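Local coordinates for diaminopropionate ammonia-lyase (Escherichia coli, PDB 4D9N), which catalyses the pyridoxal-phosphate-dependent alpha,beta-elimination of L- and D-2,3-diaminopropionate to pyruvate and ammonia, working as a homodimer, at residues L47-D52 against V59-V64; A86-E91 against M113-T118. All blocks are in the same frame, centred on the assembly; numbering follows the deposited sequence.

Contact 1. Residues L47-D52 against V59-V64; sequences LCALDD and VKKILV
K61 reaches D51 through a chain that is extended at chi2 and chi3 and then bends at its last torsion (chi4 -72°), while D51 has its carboxylate beside its own backbone N and opposed to the carbonyl carbon. The two side chains therefore run alongside each other, and NZ of K61 meets OD1 of D51 at 3.0 Å. This salt bridge uses the syn side of OD1, with the ammonium a little out of the carboxylate plane; NZ also lies 3.9 Å from CB of A49. A methionine in place of K61 would probably leave the D51 carboxylate without its charged mate and freer to turn. Farther along, the backbones pair antiparallel. C48 N donates to V64 O at 2.8 Å, and V64 N returns a bond to C48 O at 2.9 Å. L50 N, just before the helix, adds a third bond of 2.9 Å to I62 O. Side chains sort to the two faces. A49 and L63 share one, where CD2 of L63 lies 3.9 Å from CB of A49. L47 brings CD1 to 4.0 Å from CB of L63, and M217 of helix 197-219 packs against both leucines. On the face of C48 and V64, L50 lies at a slant over V64, its CD1 3.7 Å from CG2 of V64, and I334 touches both C48 and V64. The segments thus form an antiparallel strand-helix-strand unit: 47-49 is the outermost strand on its side of the mixed sheet in this fold-type II pyridoxal-phosphate enzyme, and 61-66 joins it to the parallel strand 370-375.

Contact 2. Residues A86-E91 against M113-T118; sequences AQLLCE and MTFATT
The methyl end of M113 and the ring of F115 are the two bumps that the strand side presents to the helix, and L88 and L89 shape the surface that receives them. M113 bends at its thioether, so CE turns in against the helix backbone. It settles into the shallow hollow at the L88-L89 junction, 3.5 Å from the carbonyl O of L88 and 3.7 Å from CA of L89. L89 and M113 overlap in passing, each heading the other way, and CD2 of L89 comes 3.7 Å from CE of M113. That same CD2 is a bump in its own right. It fills the notch between the methionine methyl and the phenyl ring, meeting F115 in the plane of the ring at its edge, with CZ 3.5 Å away. The helix 81-92 thus lies against a strand of the smaller, parallel sheet of this fold-type II enzyme, where 114-118 runs between 137-142 and 185-186. M113 and F115 are two residues apart and both start out toward the helix, as expected from the alternation of an extended chain. For F115, a first torsion of -60° sets the ring beside the backbone N, from where it reaches out to the leucines. L88 closes on it from another direction: its CD1 approaches CE1 of F115 obliquely at 3.8 Å. I198 and W201 of helix 197-219 pack on L88, while Q136 and V187 touch F115, and Y93 touches M113.

In the fold
Contact 1 and contact 2 illustrate how one chain builds two sheets around a shared cofactor site: the first belongs to the mixed sheet, the second to the four-stranded parallel one. Their centres are 38 Å apart; they lie on opposite sides of the chain's centre and do not touch, their nearest atoms being about 25 Å apart. Along the chain they are in series, since strand 61-66 is followed by helix 81-92, and the link between them carries K77, the lysine that bears pyridoxal phosphate. Neither contact forms the active site. In contact 2 the F115 side chain is about 14 Å from bound D-serine, and strand 114-118 leads on to D120, the inferred proton acceptor for the L-isomer.

Contact 1. Residues L47-D52 against V59-V64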
# COMPACT_ATOMS: atom_id res chain seq x y z
N LEU A 47 -5.99 -3.18 18.02
CA LEU A 47 -5.99 -4.56 17.55
C LEU A 47 -6.89 -4.60 16.33
O LEU A 47 -8.12 -4.61 16.45
CB LEU A 47 -6.47 -5.53 18.63
CG LEU A 47 -6.41 -7.02 18.27
CD1 LEU A 47 -4.98 -7.52 18.23
CD2 LEU A 47 -7.24 -7.84 19.24
N CYS A 48 -6.27 -4.59 15.15
CA CYS A 48 -7.00 -4.45 13.89
C CYS A 48 -7.49 -5.80 13.37
O CYS A 48 -6.72 -6.76 13.28
CB CYS A 48 -6.13 -3.75 12.85
SG CYS A 48 -5.49 -2.14 13.37
N ALA A 49 -8.78 -5.85 13.03
CA ALA A 49 -9.40 -7.05 12.48
C ALA A 49 -9.35 -7.03 10.95
O ALA A 49 -10.07 -6.26 10.31
CB ALA A 49 -10.84 -7.18 12.97
N LEU A 50 -8.50 -7.88 10.39
CA LEU A 50 -8.35 -7.98 8.94
C LEU A 50 -9.27 -9.07 8.38
O LEU A 50 -8.80 -10.12 7.94
CB LEU A 50 -6.89 -8.24 8.56
CG LEU A 50 -5.83 -7.27 9.10
CD1 LEU A 50 -4.44 -7.71 8.67
CD2 LEU A 50 -6.11 -5.84 8.66
N ASP A 51 -10.57 -8.81 8.41
CA ASP A 51 -11.60 -9.78 8.02
C ASP A 51 -11.46 -10.27 6.58
O ASP A 51 -11.58 -11.47 6.32
CB ASP A 51 -13.00 -9.19 8.23
CG ASP A 51 -13.35 -8.99 9.70
OD1 ASP A 51 -12.59 -9.44 10.59
OD2 ASP A 51 -14.41 -8.38 9.96
N ASP A 52 -11.21 -9.34 5.67
CA ASP A 52 -11.15 -9.65 4.24
C ASP A 52 -9.91 -10.43 3.85
O ASP A 52 -9.95 -11.27 2.95
CB ASP A 52 -11.29 -8.37 3.41
CG ASP A 52 -12.66 -7.71 3.57
OD1 ASP A 52 -13.58 -8.35 4.12
OD2 ASP A 52 -12.81 -6.55 3.14
N VAL A 59 -8.85 -18.50 6.61
CA VAL A 59 -9.00 -18.60 8.07
C VAL A 59 -10.19 -17.75 8.53
O VAL A 59 -10.74 -16.98 7.74
CB VAL A 59 -7.71 -18.22 8.84
CG1 VAL A 59 -6.59 -19.21 8.53
CG2 VAL A 59 -7.27 -16.80 8.53
N LYS A 60 -10.60 -17.91 9.79
CA LYS A 60 -11.77 -17.20 10.29
C LYS A 60 -11.48 -15.71 10.52
O LYS A 60 -12.24 -14.86 10.07
CB LYS A 60 -12.32 -17.84 11.57
CG LYS A 60 -13.64 -17.24 12.06
CD LYS A 60 -14.21 -17.98 13.26
CE LYS A 60 -14.98 -19.24 12.86
NZ LYS A 60 -16.18 -18.94 12.03
N LYS A 61 -10.38 -15.43 11.21
CA LYS A 61 -9.99 -14.06 11.54
C LYS A 61 -8.49 -13.91 11.69
O LYS A 61 -7.81 -14.82 12.19
CB LYS A 61 -10.69 -13.59 12.82
CG LYS A 61 -11.99 -12.84 12.58
CD LYS A 61 -12.72 -12.54 13.88
CE LYS A 61 -13.85 -11.55 13.67
NZ LYS A 61 -13.35 -10.17 13.41
N ILE A 62 -7.98 -12.76 11.25
CA ILE A 62 -6.60 -12.37 11.50
C ILE A 62 -6.62 -11.06 12.28
O ILE A 62 -7.24 -10.08 11.85
CB ILE A 62 -5.78 -12.21 10.20
CG1 ILE A 62 -5.74 -13.55 9.44
CG2 ILE A 62 -4.38 -11.70 10.49
CD1 ILE A 62 -5.31 -13.43 7.99
N LEU A 63 -5.98 -11.05 13.44
CA LEU A 63 -5.95 -9.88 14.32
C LEU A 63 -4.53 -9.37 14.50
O LEU A 63 -3.63 -10.14 14.86
CB LEU A 63 -6.58 -10.21 15.68
CG LEU A 63 -8.00 -10.77 15.69
CD1 LEU A 63 -8.36 -11.33 17.05
CD2 LEU A 63 -9.02 -9.72 15.24
N VAL A 64 -4.32 -8.08 14.24
CA VAL A 64 -2.98 -7.50 14.29
C VAL A 64 -2.86 -6.42 15.36
O VAL A 64 -3.55 -5.40 15.30
CB VAL A 64 -2.54 -6.96 12.91
CG1 VAL A 64 -1.11 -6.44 12.97
CG2 VAL A 64 -2.64 -8.04 11.84

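Contact 2. Residues A86-E91 against M113-T118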
# COMPACT_ATOMS: atom_id res chain seq x y z
N ALA A 86 12.59 2.31 35.31
CA ALA A 86 11.86 2.77 36.49
C ALA A 86 12.11 1.87 37.70
O ALA A 86 12.23 2.36 38.83
CB ALA A 86 10.38 2.89 36.20
N GLN A 87 12.18 0.56 37.47
CA GLN A 87 12.44 -0.40 38.55
C GLN A 87 13.85 -0.26 39.12
O GLN A 87 14.05 -0.43 40.33
CB GLN A 87 12.20 -1.84 38.07
CG GLN A 87 10.73 -2.22 37.90
CD GLN A 87 10.03 -2.60 39.20
OE1 GLN A 87 8.86 -2.98 39.18
NE2 GLN A 87 10.73 -2.49 40.33
N LEU A 88 14.82 0.03 38.25
CA LEU A 88 16.20 0.30 38.67
C LEU A 88 16.29 1.56 39.52
O LEU A 88 17.00 1.58 40.53
CB LEU A 88 17.12 0.42 37.45
CG LEU A 88 17.61 -0.86 36.79
CD1 LEU A 88 18.23 -0.54 35.44
CD2 LEU A 88 18.60 -1.60 37.68
N LEU A 89 15.58 2.60 39.09
CA LEU A 89 15.47 3.85 39.82
C LEU A 89 14.91 3.62 41.22
O LEU A 89 15.48 4.09 42.21
CB LEU A 89 14.60 4.85 39.05
CG LEU A 89 15.18 5.90 38.09
CD1 LEU A 89 15.64 7.13 38.85
CD2 LEU A 89 16.30 5.36 37.21
N CYS A 90 13.81 2.87 41.30
CA CYS A 90 13.14 2.59 42.57
C CYS A 90 13.98 1.74 43.52
O CYS A 90 13.91 1.91 44.74
CB CYS A 90 11.78 1.94 42.32
SG CYS A 90 10.54 3.07 41.65
N GLU A 91 14.77 0.83 42.95
CA GLU A 91 15.66 -0.03 43.74
C GLU A 91 16.83 0.76 44.33
O GLU A 91 17.08 0.69 45.54
CB GLU A 91 16.17 -1.21 42.91
N MET A 113 21.89 8.53 37.12
CA MET A 113 22.28 7.25 36.54
C MET A 113 22.61 7.42 35.07
O MET A 113 22.03 8.26 34.38
CB MET A 113 21.17 6.22 36.70
CG MET A 113 20.97 5.71 38.12
SD MET A 113 20.31 4.03 38.10
CE MET A 113 19.09 4.15 39.40
N THR A 114 23.55 6.61 34.59
CA THR A 114 23.85 6.55 33.16
C THR A 114 23.56 5.15 32.64
O THR A 114 24.21 4.18 33.03
CB THR A 114 25.31 6.95 32.86
OG1 THR A 114 25.58 8.24 33.43
CG2 THR A 114 25.56 7.01 31.36
N PHE A 115 22.56 5.06 31.76
CA PHE A 115 22.15 3.79 31.17
C PHE A 115 22.84 3.56 29.84
O PHE A 115 22.73 4.36 28.92
CB PHE A 115 20.63 3.75 30.98
CG PHE A 115 19.85 3.91 32.26
CD1 PHE A 115 19.81 2.89 33.20
CD2 PHE A 115 19.16 5.09 32.52
CE1 PHE A 115 19.09 3.03 34.37
CE2 PHE A 115 18.44 5.24 33.70
CZ PHE A 115 18.41 4.21 34.62
N ALA A 116 23.56 2.44 29.76
CA ALA A 116 24.30 2.09 28.56
C ALA A 116 23.67 0.89 27.88
O ALA A 116 23.39 -0.13 28.53
CB ALA A 116 25.76 1.82 28.90
N THR A 117 23.42 1.01 26.58
CA THR A 117 22.87 -0.10 25.81
C THR A 117 23.27 -0.09 24.33
O THR A 117 23.59 0.96 23.77
CB THR A 117 21.34 -0.22 25.97
OG1 THR A 117 20.94 -1.58 25.78
CG2 THR A 117 20.59 0.67 24.98
N THR A 118 23.26 -1.28 23.73
CA THR A 118 23.51 -1.46 22.31
C THR A 118 22.19 -1.81 21.63
O THR A 118 21.45 -2.67 22.11
CB THR A 118 24.53 -2.59 22.05
OG1 THR A 118 25.75 -2.30 22.74
CG2 THR A 118 24.83 -2.74 20.57